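Local atomic coordinates of ferritin (Pseudo-nitzschia multiseries, PDB entry 4IWK), a protein that oxidises ferrous iron at metal sites within the four-helix bundle of each subunit and probably stores the ferric product inside its 24-subunit shell. Residues A97-L102 against N130-I135; A47-H52 against E93-N98; E36-Y41 against D86-I91; D7-Q12 against L54-F59. All coordinates share one frame; numbering follows the deposited sequence. Where two conformers were deposited one is given.

Interaction 1. Residues A97-L102 against N130-I135. With FE (Fe (III) ion), chain I.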
loop_
_atom_site.group_PDB
_atom_site.type_symbol
_atom_site.label_atom_id
_atom_site.label_comp_id
_atom_site.label_asym_id
_atom_site.label_seq_id
_atom_site.Cartn_x
_atom_site.Cartn_y
_atom_site.Cartn_z
ATOM N N ALA A 97 46.821 -30.502 -1.283
ATOM C CA ALA A 97 47.814 -29.818 -0.479
ATOM C C ALA A 97 47.304 -28.924 0.615
ATOM O O ALA A 97 47.925 -28.839 1.706
ATOM C CB ALA A 97 48.817 -29.032 -1.367
ATOM N N ASN A 98 46.283 -28.153 0.298
ATOM C CA ASN A 98 45.679 -27.286 1.271
ATOM C C ASN A 98 45.162 -28.177 2.442
ATOM O O ASN A 98 45.281 -27.783 3.600
ATOM C CB ASN A 98 44.499 -26.568 0.652
ATOM C CG ASN A 98 44.891 -25.405 -0.245
ATOM O OD1 ASN A 98 46.072 -25.015 -0.319
ATOM N ND2 ASN A 98 43.858 -24.739 -0.817
ATOM N N THR A 99 44.553 -29.295 2.123
ATOM C CA THR A 99 43.953 -30.195 3.165
ATOM C C THR A 99 45.104 -30.751 3.952
ATOM O O THR A 99 44.968 -30.791 5.178
ATOM C CB THR A 99 43.187 -31.319 2.507
ATOM O OG1 THR A 99 42.092 -30.765 1.784
ATOM C CG2 THR A 99 42.621 -32.345 3.571
ATOM N N ARG A 100 46.199 -31.202 3.317
ATOM C CA ARG A 100 47.327 -31.742 4.099
ATOM C C ARG A 100 47.915 -30.725 5.040
ATOM O O ARG A 100 48.227 -31.053 6.166
ATOM C CB ARG A 100 48.435 -32.315 3.219
ATOM C CG ARG A 100 48.108 -33.699 2.655
ATOM C CD ARG A 100 49.321 -34.318 1.866
ATOM N NE ARG A 100 50.193 -33.253 1.321
ATOM C CZ ARG A 100 50.164 -32.728 0.080
ATOM N NH1 ARG A 100 49.349 -33.187 -0.869
ATOM N NH2 ARG A 100 50.978 -31.695 -0.196
ATOM N N SER A 101 48.011 -29.475 4.617
ATOM C CA SER A 101 48.588 -28.434 5.410
ATOM C C SER A 101 47.689 -28.234 6.679
ATOM O O SER A 101 48.173 -28.022 7.842
ATOM C CB SER A 101 48.612 -27.187 4.515
ATOM O OG SER A 101 49.227 -26.193 5.238
ATOM N N LEU A 102 46.385 -28.283 6.456
ATOM C CA LEU A 102 45.422 -28.094 7.533
ATOM C C LEU A 102 45.493 -29.258 8.505
ATOM O O LEU A 102 45.314 -29.048 9.725
ATOM C CB LEU A 102 43.946 -27.978 7.003
ATOM C CG LEU A 102 43.674 -26.593 6.412
ATOM C CD1 LEU A 102 42.367 -26.609 5.576
ATOM C CD2 LEU A 102 43.603 -25.501 7.513
ATOM N N ASN A 130 34.383 -30.670 1.144
ATOM C CA ASN A 130 33.454 -30.258 0.107
ATOM C C ASN A 130 34.217 -29.803 -1.164
ATOM O O ASN A 130 33.830 -30.140 -2.275
ATOM C CB ASN A 130 32.636 -29.119 0.618
ATOM C CG ASN A 130 31.558 -29.610 1.634
ATOM O OD1 ASN A 130 31.363 -30.832 1.806
ATOM N ND2 ASN A 130 30.945 -28.659 2.396
ATOM N N GLU A 131 35.308 -29.089 -0.931
ATOM C CA GLU A 131 36.083 -28.558 -2.114
ATOM C C GLU A 131 36.747 -29.703 -2.853
ATOM O O GLU A 131 36.695 -29.748 -4.167
ATOM C CB GLU A 131 37.183 -27.597 -1.665
ATOM C CG GLU A 131 36.552 -26.335 -1.064
ATOM C CD GLU A 131 37.518 -25.183 -1.022
ATOM O OE1 GLU A 131 38.696 -25.475 -1.331
ATOM O OE2 GLU A 131 37.136 -24.074 -0.654
ATOM N N GLU A 132 37.336 -30.668 -2.141
ATOM C CA GLU A 132 37.960 -31.785 -2.886
ATOM C C GLU A 132 36.894 -32.569 -3.685
ATOM O O GLU A 132 37.188 -33.045 -4.821
ATOM C CB GLU A 132 38.723 -32.723 -1.977
ATOM C CG GLU A 132 40.032 -32.099 -1.435
ATOM C CD GLU A 132 40.926 -33.114 -0.763
ATOM O OE1 GLU A 132 40.889 -34.292 -1.161
ATOM O OE2 GLU A 132 41.578 -32.804 0.229
ATOM N N ASP A 133 35.720 -32.740 -3.115
ATOM C CA ASP A 133 34.700 -33.492 -3.801
ATOM C C ASP A 133 34.269 -32.733 -5.066
ATOM O O ASP A 133 34.109 -33.390 -6.121
ATOM C CB ASP A 133 33.463 -33.623 -2.854
ATOM C CG ASP A 133 32.235 -34.208 -3.548
ATOM O OD1 ASP A 133 32.300 -35.389 -3.892
ATOM O OD2 ASP A 133 31.274 -33.484 -3.710
ATOM N N LYS A 134 34.018 -31.409 -4.958
ATOM C CA LYS A 134 33.559 -30.578 -6.069
ATOM C C LYS A 134 34.650 -30.609 -7.203
ATOM O O LYS A 134 34.293 -30.822 -8.370
ATOM C CB LYS A 134 33.362 -29.152 -5.546
ATOM C CG LYS A 134 33.012 -28.191 -6.647
ATOM C CD LYS A 134 31.974 -27.212 -6.145
ATOM C CE LYS A 134 31.800 -26.053 -7.204
ATOM N NZ LYS A 134 31.101 -24.804 -6.625
ATOM N N ILE A 135 35.913 -30.388 -6.865
ATOM C CA ILE A 135 36.989 -30.387 -7.894
ATOM C C ILE A 135 37.128 -31.742 -8.526
ATOM O O ILE A 135 37.243 -31.844 -9.744
ATOM C CB ILE A 135 38.332 -29.942 -7.302
ATOM C CG1 ILE A 135 38.180 -28.476 -6.978
ATOM C CG2 ILE A 135 39.511 -30.160 -8.316
ATOM C CD1 ILE A 135 38.990 -27.946 -5.829
HETATM FE FE FE I . 40.301 -24.124 -1.638
HETATM O O HOH W 1 40.816 -24.149 0.209
HETATM O O HOH W 2 39.037 -22.870 -2.041
#

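Interaction 2. Residues A47-H52 against E93-N98. With FE (Fe (III) ion), chain G; FE (Fe (III) ion), chain I.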
loop_
_atom_site.group_PDB
_atom_site.type_symbol
_atom_site.label_atom_id
_atom_site.label_comp_id
_atom_site.label_asym_id
_atom_site.label_seq_id
_atom_site.Cartn_x
_atom_site.Cartn_y
_atom_site.Cartn_z
ATOM N N ALA A 47 39.812 -15.616 -5.027
ATOM C CA ALA A 47 39.398 -14.667 -3.973
ATOM C C ALA A 47 39.060 -15.457 -2.702
ATOM O O ALA A 47 39.371 -14.946 -1.598
ATOM C CB ALA A 47 38.133 -13.912 -4.458
ATOM N N GLU A 48 38.440 -16.628 -2.824
ATOM C CA GLU A 48 38.008 -17.415 -1.624
ATOM C C GLU A 48 39.269 -17.859 -0.882
ATOM O O GLU A 48 39.308 -17.790 0.336
ATOM C CB GLU A 48 37.156 -18.569 -2.098
ATOM C CG GLU A 48 36.586 -19.314 -0.926
ATOM C CD GLU A 48 36.018 -20.599 -1.423
ATOM O OE1 GLU A 48 34.874 -20.554 -1.991
ATOM O OE2 GLU A 48 36.788 -21.607 -1.344
ATOM N N GLU A 49 40.308 -18.321 -1.592
ATOM C CA GLU A 49 41.511 -18.766 -0.828
ATOM C C GLU A 49 42.174 -17.569 -0.175
ATOM O O GLU A 49 42.710 -17.724 0.956
ATOM C CB GLU A 49 42.540 -19.348 -1.831
ATOM C CG GLU A 49 42.065 -20.593 -2.531
ATOM C CD GLU A 49 42.040 -21.783 -1.623
ATOM O OE1 GLU A 49 42.360 -21.590 -0.459
ATOM O OE2 GLU A 49 41.948 -22.898 -2.121
ATOM N N ARG A 50 42.184 -16.395 -0.795
ATOM C CA ARG A 50 42.703 -15.250 -0.033
ATOM C C ARG A 50 41.837 -14.986 1.214
ATOM O O ARG A 50 42.425 -14.743 2.280
ATOM C CB ARG A 50 42.653 -14.024 -0.987
ATOM C CG ARG A 50 43.271 -12.804 -0.277
ATOM C CD ARG A 50 43.504 -11.692 -1.310
ATOM N NE ARG A 50 44.066 -10.479 -0.592
ATOM C CZ ARG A 50 43.185 -9.640 -0.041
ATOM N NH1 ARG A 50 41.905 -9.940 -0.093
ATOM N NH2 ARG A 50 43.539 -8.591 0.663
ATOM N N GLU A 51 40.491 -15.081 1.100
ATOM C CA GLU A 51 39.680 -14.989 2.357
ATOM C C GLU A 51 40.051 -16.021 3.423
ATOM O O GLU A 51 40.107 -15.615 4.618
ATOM C CB GLU A 51 38.165 -15.058 2.063
ATOM C CG GLU A 51 37.677 -13.912 1.196
ATOM C CD GLU A 51 37.881 -12.550 1.886
ATOM O OE1 GLU A 51 37.838 -12.442 3.155
ATOM O OE2 GLU A 51 38.214 -11.575 1.198
ATOM N N HIS A 52 40.361 -17.282 3.019
ATOM C CA HIS A 52 40.827 -18.229 4.026
ATOM C C HIS A 52 42.085 -17.723 4.717
ATOM O O HIS A 52 42.217 -17.756 5.990
ATOM C CB HIS A 52 41.165 -19.571 3.422
ATOM C CG HIS A 52 39.988 -20.237 2.845
ATOM N ND1 HIS A 52 40.076 -21.323 1.992
ATOM C CD2 HIS A 52 38.657 -19.926 2.966
ATOM C CE1 HIS A 52 38.854 -21.651 1.603
ATOM N NE2 HIS A 52 37.982 -20.833 2.167
ATOM N N GLU A 93 45.192 -31.282 -7.086
ATOM C CA GLU A 93 46.412 -31.444 -6.298
ATOM C C GLU A 93 46.629 -30.312 -5.309
ATOM O O GLU A 93 47.076 -30.577 -4.203
ATOM C CB GLU A 93 47.591 -31.596 -7.232
ATOM C CG GLU A 93 47.568 -32.956 -7.901
ATOM C CD GLU A 93 48.557 -33.029 -9.047
ATOM O OE1 GLU A 93 49.447 -32.213 -9.089
ATOM O OE2 GLU A 93 48.451 -33.906 -9.911
ATOM N N LEU A 94 46.366 -29.049 -5.772
ATOM C CA LEU A 94 46.486 -27.867 -4.909
ATOM C C LEU A 94 45.546 -28.051 -3.677
ATOM O O LEU A 94 45.966 -27.786 -2.516
ATOM C CB LEU A 94 46.046 -26.639 -5.697
ATOM C CG LEU A 94 46.053 -25.303 -4.916
ATOM C CD1 LEU A 94 47.492 -24.893 -4.588
ATOM C CD2 LEU A 94 45.306 -24.264 -5.777
ATOM N N GLU A 95 44.298 -28.390 -3.938
ATOM C CA GLU A 95 43.309 -28.580 -2.836
ATOM C C GLU A 95 43.754 -29.711 -1.885
ATOM O O GLU A 95 43.593 -29.534 -0.636
ATOM C CB GLU A 95 41.901 -28.751 -3.323
ATOM C CG GLU A 95 41.301 -27.405 -3.865
ATOM C CD GLU A 95 41.142 -26.296 -2.882
ATOM O OE1 GLU A 95 41.378 -26.506 -1.684
ATOM O OE2 GLU A 95 40.669 -25.254 -3.376
ATOM N N GLN A 96 44.325 -30.764 -2.444
ATOM C CA GLN A 96 44.827 -31.859 -1.606
ATOM C C GLN A 96 45.950 -31.373 -0.726
ATOM O O GLN A 96 46.028 -31.720 0.484
ATOM C CB GLN A 96 45.265 -33.028 -2.421
ATOM C CG GLN A 96 44.050 -33.701 -3.062
ATOM C CD GLN A 96 44.430 -34.682 -4.163
ATOM O OE1 GLN A 96 45.557 -34.663 -4.637
ATOM N NE2 GLN A 96 43.478 -35.549 -4.569
ATOM N N ALA A 97 46.821 -30.502 -1.283
ATOM C CA ALA A 97 47.814 -29.818 -0.479
ATOM C C ALA A 97 47.304 -28.924 0.615
ATOM O O ALA A 97 47.925 -28.839 1.706
ATOM C CB ALA A 97 48.817 -29.032 -1.367
ATOM N N ASN A 98 46.283 -28.153 0.298
ATOM C CA ASN A 98 45.679 -27.286 1.271
ATOM C C ASN A 98 45.162 -28.177 2.442
ATOM O O ASN A 98 45.281 -27.783 3.600
ATOM C CB ASN A 98 44.499 -26.568 0.652
ATOM C CG ASN A 98 44.891 -25.405 -0.245
ATOM O OD1 ASN A 98 46.072 -25.015 -0.319
ATOM N ND2 ASN A 98 43.858 -24.739 -0.817
HETATM FE FE FE G . 41.956 -22.704 1.254
HETATM FE FE FE I . 40.301 -24.124 -1.638
HETATM O O HOH W 1 40.816 -24.149 0.209
HETATM O O HOH W 3 42.099 -24.053 2.812
HETATM O O HOH W 2 39.037 -22.870 -2.041
#

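Interaction 3. Residues E36-Y41 against D86-I91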
loop_
_atom_site.group_PDB
_atom_site.type_symbol
_atom_site.label_atom_id
_atom_site.label_comp_id
_atom_site.label_asym_id
_atom_site.label_seq_id
_atom_site.Cartn_x
_atom_site.Cartn_y
_atom_site.Cartn_z
ATOM N N GLU A 36 36.058 -18.912 -20.825
ATOM C CA GLU A 36 35.722 -17.849 -19.904
ATOM C C GLU A 36 34.944 -18.353 -18.689
ATOM O O GLU A 36 35.108 -17.742 -17.612
ATOM C CB GLU A 36 35.055 -16.602 -20.596
ATOM C CG GLU A 36 36.138 -15.866 -21.437
ATOM C CD GLU A 36 36.117 -16.406 -22.825
ATOM O OE1 GLU A 36 35.380 -17.394 -23.048
ATOM O OE2 GLU A 36 36.735 -15.786 -23.698
ATOM N N GLY A 37 34.165 -19.451 -18.829
ATOM C CA GLY A 37 33.398 -19.988 -17.703
ATOM C C GLY A 37 34.350 -20.596 -16.634
ATOM O O GLY A 37 34.271 -20.247 -15.440
ATOM N N MET A 38 35.305 -21.386 -17.080
ATOM C CA MET A 38 36.288 -22.022 -16.160
ATOM C C MET A 38 37.150 -20.901 -15.617
ATOM O O MET A 38 37.505 -20.987 -14.436
ATOM C CB MET A 38 37.157 -23.098 -16.894
ATOM C CG MET A 38 36.258 -24.271 -17.343
ATOM S SD MET A 38 37.241 -25.437 -18.274
ATOM C CE MET A 38 35.899 -26.667 -18.815
ATOM N N ALA A 39 37.445 -19.823 -16.387
ATOM C CA ALA A 39 38.272 -18.753 -15.832
ATOM C C ALA A 39 37.542 -18.097 -14.702
ATOM O O ALA A 39 38.144 -17.775 -13.673
ATOM C CB ALA A 39 38.578 -17.752 -16.959
ATOM N N ALA A 40 36.250 -17.845 -14.883
ATOM C CA ALA A 40 35.511 -17.115 -13.784
ATOM C C ALA A 40 35.412 -17.974 -12.540
ATOM O O ALA A 40 35.553 -17.410 -11.435
ATOM C CB ALA A 40 34.111 -16.763 -14.311
ATOM N N TYR A 41 35.307 -19.317 -12.693
ATOM C CA TYR A 41 35.338 -20.211 -11.547
ATOM C C TYR A 41 36.678 -20.042 -10.849
ATOM O O TYR A 41 36.723 -19.953 -9.600
ATOM C CB TYR A 41 35.046 -21.619 -11.981
ATOM C CG TYR A 41 34.844 -22.575 -10.832
ATOM C CD1 TYR A 41 33.542 -23.024 -10.503
ATOM C CD2 TYR A 41 35.937 -23.134 -10.146
ATOM C CE1 TYR A 41 33.348 -23.913 -9.498
ATOM C CE2 TYR A 41 35.720 -23.994 -9.080
ATOM C CZ TYR A 41 34.453 -24.380 -8.780
ATOM O OH TYR A 41 34.290 -25.295 -7.744
ATOM N N ASP A 86 44.614 -30.702 -17.731
ATOM C CA ASP A 86 45.834 -30.503 -17.004
ATOM C C ASP A 86 45.598 -29.469 -15.898
ATOM O O ASP A 86 46.163 -29.593 -14.794
ATOM C CB ASP A 86 46.923 -29.915 -17.928
ATOM C CG ASP A 86 47.390 -30.890 -19.027
ATOM O OD1 ASP A 86 47.255 -32.126 -18.839
ATOM O OD2 ASP A 86 47.968 -30.392 -20.031
ATOM N N VAL A 87 44.890 -28.407 -16.225
ATOM C CA VAL A 87 44.692 -27.335 -15.247
ATOM C C VAL A 87 43.843 -27.904 -14.047
ATOM O O VAL A 87 44.232 -27.742 -12.892
ATOM C CB VAL A 87 43.896 -26.160 -15.834
ATOM C CG1 VAL A 87 43.876 -25.012 -14.780
ATOM C CG2 VAL A 87 44.654 -25.641 -17.091
ATOM N N TRP A 88 42.701 -28.541 -14.354
ATOM C CA TRP A 88 41.884 -29.079 -13.251
ATOM C C TRP A 88 42.621 -30.098 -12.394
ATOM O O TRP A 88 42.449 -30.166 -11.216
ATOM C CB TRP A 88 40.611 -29.666 -13.839
ATOM C CG TRP A 88 39.633 -28.555 -14.276
ATOM C CD1 TRP A 88 39.396 -28.135 -15.531
ATOM C CD2 TRP A 88 38.827 -27.741 -13.402
ATOM N NE1 TRP A 88 38.421 -27.139 -15.518
ATOM C CE2 TRP A 88 38.118 -26.853 -14.213
ATOM C CE3 TRP A 88 38.640 -27.710 -11.987
ATOM C CZ2 TRP A 88 37.194 -25.940 -13.696
ATOM C CZ3 TRP A 88 37.735 -26.771 -11.464
ATOM C CH2 TRP A 88 37.031 -25.907 -12.337
ATOM N N GLN A 89 43.467 -30.899 -13.013
ATOM C CA GLN A 89 44.259 -31.856 -12.232
ATOM C C GLN A 89 45.240 -31.147 -11.280
ATOM O O GLN A 89 45.387 -31.503 -10.094
ATOM C CB GLN A 89 45.029 -32.796 -13.245
ATOM C CG GLN A 89 46.080 -33.676 -12.489
ATOM C CD GLN A 89 45.387 -34.794 -11.647
ATOM O OE1 GLN A 89 44.393 -35.337 -12.097
ATOM N NE2 GLN A 89 45.875 -35.070 -10.417
ATOM N N SER A 90 45.839 -30.064 -11.772
ATOM C CA SER A 90 46.673 -29.257 -10.850
ATOM C C SER A 90 45.852 -28.619 -9.719
ATOM O O SER A 90 46.376 -28.524 -8.581
ATOM C CB SER A 90 47.383 -28.134 -11.613
ATOM O OG SER A 90 48.406 -28.701 -12.474
ATOM N N ILE A 91 44.622 -28.195 -10.011
ATOM C CA ILE A 91 43.800 -27.556 -8.957
ATOM C C ILE A 91 43.404 -28.669 -7.955
ATOM O O ILE A 91 43.385 -28.429 -6.743
ATOM C CB ILE A 91 42.574 -26.928 -9.562
ATOM C CG1 ILE A 91 43.039 -25.756 -10.470
ATOM C CG2 ILE A 91 41.567 -26.480 -8.524
ATOM C CD1 ILE A 91 43.851 -24.757 -9.698
#

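Interaction 4. Residues D7-Q12 against L54-F59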
loop_
_atom_site.group_PDB
_atom_site.type_symbol
_atom_site.label_atom_id
_atom_site.label_comp_id
_atom_site.label_asym_id
_atom_site.label_seq_id
_atom_site.Cartn_x
_atom_site.Cartn_y
_atom_site.Cartn_z
ATOM N N ASP A 7 54.873 -22.067 13.783
ATOM C CA ASP A 7 55.388 -22.087 12.398
ATOM C C ASP A 7 54.335 -22.610 11.433
ATOM O O ASP A 7 54.165 -22.058 10.318
ATOM C CB ASP A 7 56.640 -23.000 12.341
ATOM C CG ASP A 7 57.868 -22.317 13.017
ATOM O OD1 ASP A 7 57.739 -21.104 13.335
ATOM O OD2 ASP A 7 59.005 -22.886 13.257
ATOM N N LEU A 8 53.620 -23.686 11.872
ATOM C CA LEU A 8 52.606 -24.314 10.965
ATOM C C LEU A 8 51.430 -23.372 10.772
ATOM O O LEU A 8 50.826 -23.345 9.684
ATOM C CB LEU A 8 52.125 -25.679 11.459
ATOM C CG LEU A 8 53.207 -26.808 11.361
ATOM C CD1 LEU A 8 52.682 -28.021 12.153
ATOM C CD2 LEU A 8 53.492 -27.206 9.932
ATOM N N PHE A 9 51.117 -22.587 11.779
ATOM C CA PHE A 9 50.050 -21.586 11.596
ATOM C C PHE A 9 50.469 -20.546 10.586
ATOM O O PHE A 9 49.748 -20.252 9.621
ATOM C CB PHE A 9 49.642 -21.000 12.964
ATOM C CG PHE A 9 48.225 -20.491 12.987
ATOM C CD1 PHE A 9 47.213 -21.240 13.642
ATOM C CD2 PHE A 9 47.918 -19.302 12.329
ATOM C CE1 PHE A 9 45.886 -20.756 13.634
ATOM C CE2 PHE A 9 46.604 -18.819 12.338
ATOM C CZ PHE A 9 45.622 -19.582 12.983
ATOM N N ASN A 10 51.669 -19.997 10.737
ATOM C CA ASN A 10 52.262 -19.089 9.768
ATOM C C ASN A 10 52.293 -19.758 8.361
ATOM O O ASN A 10 51.898 -19.110 7.331
ATOM C CB ASN A 10 53.656 -18.684 10.292
ATOM C CG ASN A 10 54.134 -17.358 9.744
ATOM O OD1 ASN A 10 55.191 -17.279 9.075
ATOM N ND2 ASN A 10 53.335 -16.311 9.956
ATOM N N ARG A 11 52.757 -20.996 8.265
ATOM C CA ARG A 11 52.794 -21.686 6.969
ATOM C C ARG A 11 51.364 -21.781 6.318
ATOM O O ARG A 11 51.215 -21.894 5.112
ATOM C CB ARG A 11 53.432 -23.073 7.041
ATOM C CG ARG A 11 54.959 -23.085 7.093
ATOM C CD ARG A 11 55.414 -24.263 7.948
ATOM N NE ARG A 11 56.603 -24.934 7.455
ATOM C CZ ARG A 11 56.634 -26.207 7.062
ATOM N NH1 ARG A 11 55.538 -26.970 7.117
ATOM N NH2 ARG A 11 57.770 -26.732 6.615
ATOM N N GLN A 12 50.338 -21.890 7.161
ATOM C CA GLN A 12 48.986 -22.118 6.623
ATOM C C GLN A 12 48.587 -20.828 5.855
ATOM O O GLN A 12 47.926 -20.913 4.770
ATOM C CB GLN A 12 47.903 -22.421 7.703
ATOM C CG GLN A 12 46.571 -22.823 7.076
ATOM C CD GLN A 12 46.702 -24.125 6.267
ATOM O OE1 GLN A 12 47.524 -24.982 6.625
ATOM N NE2 GLN A 12 45.956 -24.276 5.202
ATOM N N LEU A 54 43.159 -14.704 5.053
ATOM C CA LEU A 54 42.812 -13.566 5.928
ATOM C C LEU A 54 42.155 -14.016 7.235
ATOM O O LEU A 54 42.410 -13.392 8.284
ATOM C CB LEU A 54 41.865 -12.592 5.255
ATOM C CG LEU A 54 42.571 -11.837 4.062
ATOM C CD1 LEU A 54 41.514 -10.999 3.306
ATOM C CD2 LEU A 54 43.758 -10.931 4.474
ATOM N N GLY A 55 41.345 -15.074 7.146
ATOM C CA GLY A 55 40.671 -15.646 8.332
ATOM C C GLY A 55 41.733 -16.149 9.295
ATOM O O GLY A 55 41.650 -15.954 10.541
ATOM N N PHE A 56 42.750 -16.832 8.763
ATOM C CA PHE A 56 43.883 -17.342 9.621
ATOM C C PHE A 56 44.662 -16.149 10.230
ATOM O O PHE A 56 45.000 -16.172 11.416
ATOM C CB PHE A 56 44.847 -18.261 8.844
ATOM C CG PHE A 56 44.354 -19.688 8.776
ATOM C CD1 PHE A 56 43.317 -20.064 7.963
ATOM C CD2 PHE A 56 44.852 -20.598 9.720
ATOM C CE1 PHE A 56 42.798 -21.391 8.000
ATOM C CE2 PHE A 56 44.343 -21.870 9.768
ATOM C CZ PHE A 56 43.332 -22.293 8.921
ATOM N N VAL A 57 44.919 -15.065 9.472
ATOM C CA VAL A 57 45.690 -13.923 10.027
ATOM C C VAL A 57 44.862 -13.289 11.147
ATOM O O VAL A 57 45.458 -12.997 12.229
ATOM C CB VAL A 57 45.886 -12.846 8.933
ATOM C CG1 VAL A 57 46.397 -11.541 9.599
ATOM C CG2 VAL A 57 46.895 -13.389 7.919
ATOM N N ASP A 58 43.545 -13.132 10.951
ATOM C CA ASP A 58 42.674 -12.461 11.987
ATOM C C ASP A 58 42.707 -13.321 13.272
ATOM O O ASP A 58 42.924 -12.782 14.336
ATOM C CB ASP A 58 41.242 -12.378 11.443
ATOM C CG ASP A 58 40.330 -11.634 12.396
ATOM O OD1 ASP A 58 40.753 -10.662 13.037
ATOM O OD2 ASP A 58 39.230 -12.104 12.564
ATOM N N PHE A 59 42.554 -14.662 13.124
ATOM C CA PHE A 59 42.554 -15.478 14.376
ATOM C C PHE A 59 43.929 -15.442 15.006
ATOM O O PHE A 59 44.050 -15.292 16.256
ATOM C CB PHE A 59 42.204 -16.951 14.040
ATOM C CG PHE A 59 42.196 -17.815 15.232
ATOM C CD1 PHE A 59 41.049 -17.895 16.019
ATOM C CD2 PHE A 59 43.336 -18.519 15.554
ATOM C CE1 PHE A 59 41.049 -18.716 17.147
ATOM C CE2 PHE A 59 43.352 -19.378 16.693
ATOM C CZ PHE A 59 42.169 -19.448 17.484
#

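Interaction 1. Residues A97-L102 against N130-I135
Thr-99 and Glu-132 make the direct contact here, approaching from opposite directions between two helices, 84-111 and 115-145, that run antiparallel. It is a polar contact: Thr-99 OG1 is hydrogen-bonded to Glu-132 OE2 at 2.6 Å, through the anti lone pair of that oxygen, the one turned away from OE1. With CG anti to the carbonyl carbon (chi1 -72°) and the chain extended beyond it, Glu-132 reaches helix 84-111 with its carboxylate. The same OE2 sits 3.2 Å from Thr-99 CB and 3.5 Å from Thr-99 CG2, while Gln-96 packs against the Glu-132 side chain. The hydroxyl is also hydrogen-bonded to Glu-95 O and to Gln-128 NE2, so that three polar partners hold its rotation. With an alanine in place of Glu-132, the carboxylate would go and Thr-99 would probably lose one of its ties to helix 115-145, with a gap opened beside Gln-96.

Metal binding is the second kind of interaction. One residue back, Glu-131 faces the bundle interior, and its OE1 binds an iron(III) ion at 2.1 Å. Its OE2 binds a further iron, so this carboxylate bridges two metals. Across from it, Asn-98 ND2 comes to 3.7 Å from the first ion, and its OD1 is hydrogen-bonded to Gln-15 NE2. Glu-131 is the share of helix 115-145 in the carboxylate-rich ferroxidase centre enclosed by the ferritin four-helix bundle.

Interaction 2. Residues A47-H52 against E93-N98
Glu-49 and Asn-98 mark the closest backbone approach, with CA atoms 9.7 Å apart on two helices that head the same general way. The space between them holds the di-iron ferroxidase centre of the ferritin fold. Bent at its second torsion (-72°), Glu-49 sets its carboxylate between the metals as a bridge: OE1 binds one iron(III) at 2.1 Å and OE2 the other, also at 2.1 Å. His-52 ND1 joins the OE1-bound ion, where Glu-16 is a further ligand. The OE2-bound ion takes Glu-95 OE2 at 2.1 Å, with Glu-131 from helix 115-145. Sharing this metal brings Glu-49 OE2 and Glu-95 OE2 to 3.0 Å, a closeness the cation probably pays for. Tyr-23 OH is hydrogen-bonded to Glu-95 OE2, a second-shell hold on a ligand. Asn-98 ND2, its OD1 being held by Gln-15, donates to Glu-95 OE1 at 3.2 Å, arriving 63° out of the carboxylate plane. A water bridges the two irons and donates a hydrogen bond to Glu-95 OE1 at 3.1 Å.

Interaction 3. Residues E36-Y41 against D86-I91
Met-38 and Tyr-41 meet the indole of Trp-88 in a mainly apolar, largely buried contact between helices 36-62 and 84-111, with its centre about 12 Å from that of the chain. The sulfur comes to the indole's edge, close to the ring plane, where Trp-88 NE1 points its hydrogen at Met-38 SD. The N-to-S distance is 3.4 Å and the bond is nearly straight (173°), though weak, as sulfur acceptors are. This is a Met-aromatic contact of the in-plane kind. The methionine chain runs extended beyond CG, and Met-38 CG also lies 4.1 Å from Trp-88 CZ2.

Trp-88 belongs to the interior of the ferritin four-helix bundle and touches all three of the other long helices: Phe-30 on helix 3-32, Met-42 on helix 36-62, and Ile-138 and Leu-139 on helix 115-145.

Tyr-41 meets the far end of the indole. Tyr-41 CD2 comes to the indole's edge, 3.7 Å from Trp-88 CH2, the two ring planes 59° apart in an oblique pairing. With CG anti to the backbone N (chi1 -171°), the phenol heads toward helix 115-145. A bound iron lies about 3 Å from the Tyr-41 side chain, and Tyr-41 has been seen as part of an iron-binding site of this protein.

Interaction 4. Residues D7-Q12 against L54-F59
Phe-9 brings the CZ end of its ring against both Phe-56 and Phe-59, and the three make an aromatic cluster. Phe-56 CD2 sits over one face of the Phe-9 ring, 3.5 Å from Phe-9 CZ, with the two planes 53° apart in an oblique pairing. Toward Phe-59, Phe-9 CZ meets Phe-59 CD2 at 3.6 Å, rim to rim, neither ring over the face of the other. The edge of Phe-9 also faces the backbone: Phe-9 CE2 lies 3.2 Å from Phe-56 O, which is in the plane of the ring. Gln-12 adds a CH-pi contact, its CG lying over the face of Phe-56, 3.8 Å from the ring centroid.

Further out, Phe-120 stacks on Phe-59 and meets Phe-56 edge-to-face, while Leu-102 and Leu-105 of helix 84-111 also touch Phe-56. The helix segments cross with axes 9.9 Å apart at closest and N-to-C directions at 145°. Replacing Phe-56 with an alanine would probably open a gap between Phe-9, Phe-120 and Leu-102 and leave Gln-12 CG without the ring face it lies on.

The bend of Gln-12 at its second torsion (63°) lets the methylene lie on Phe-56 while the amide reaches polar partners: OE1 is hydrogen-bonded to Ser-101 OG, and NE2 to OE2 of the iron ligand Glu-16. The contact is therefore apolar packing at its core, with the Gln-12 amide acting as a second-shell partner of that ligand.

Overall arrangement
From the N terminus, helix 3-32 opens interaction 4 at 7-12, and helix 36-62 then opens interaction 3 at 36-41 and interaction 2 at 47-52 before 54-59 closes interaction 4. Interaction 4 therefore crosses both of the others. After the long connection to helix 84-111, 86-91 closes interaction 3 and 93-98 closes interaction 2, so these two cross as well. Interaction 1 starts on Ala-97 and Asn-98, where interaction 2 ends, and closes the shorter excursion to helix 115-145. Interactions 1 and 2 share one iron ion. Interactions 3 and 4 lie on opposite sides of the chain's centre, their own centres about 26 Å apart, toward the two ends of the bundle.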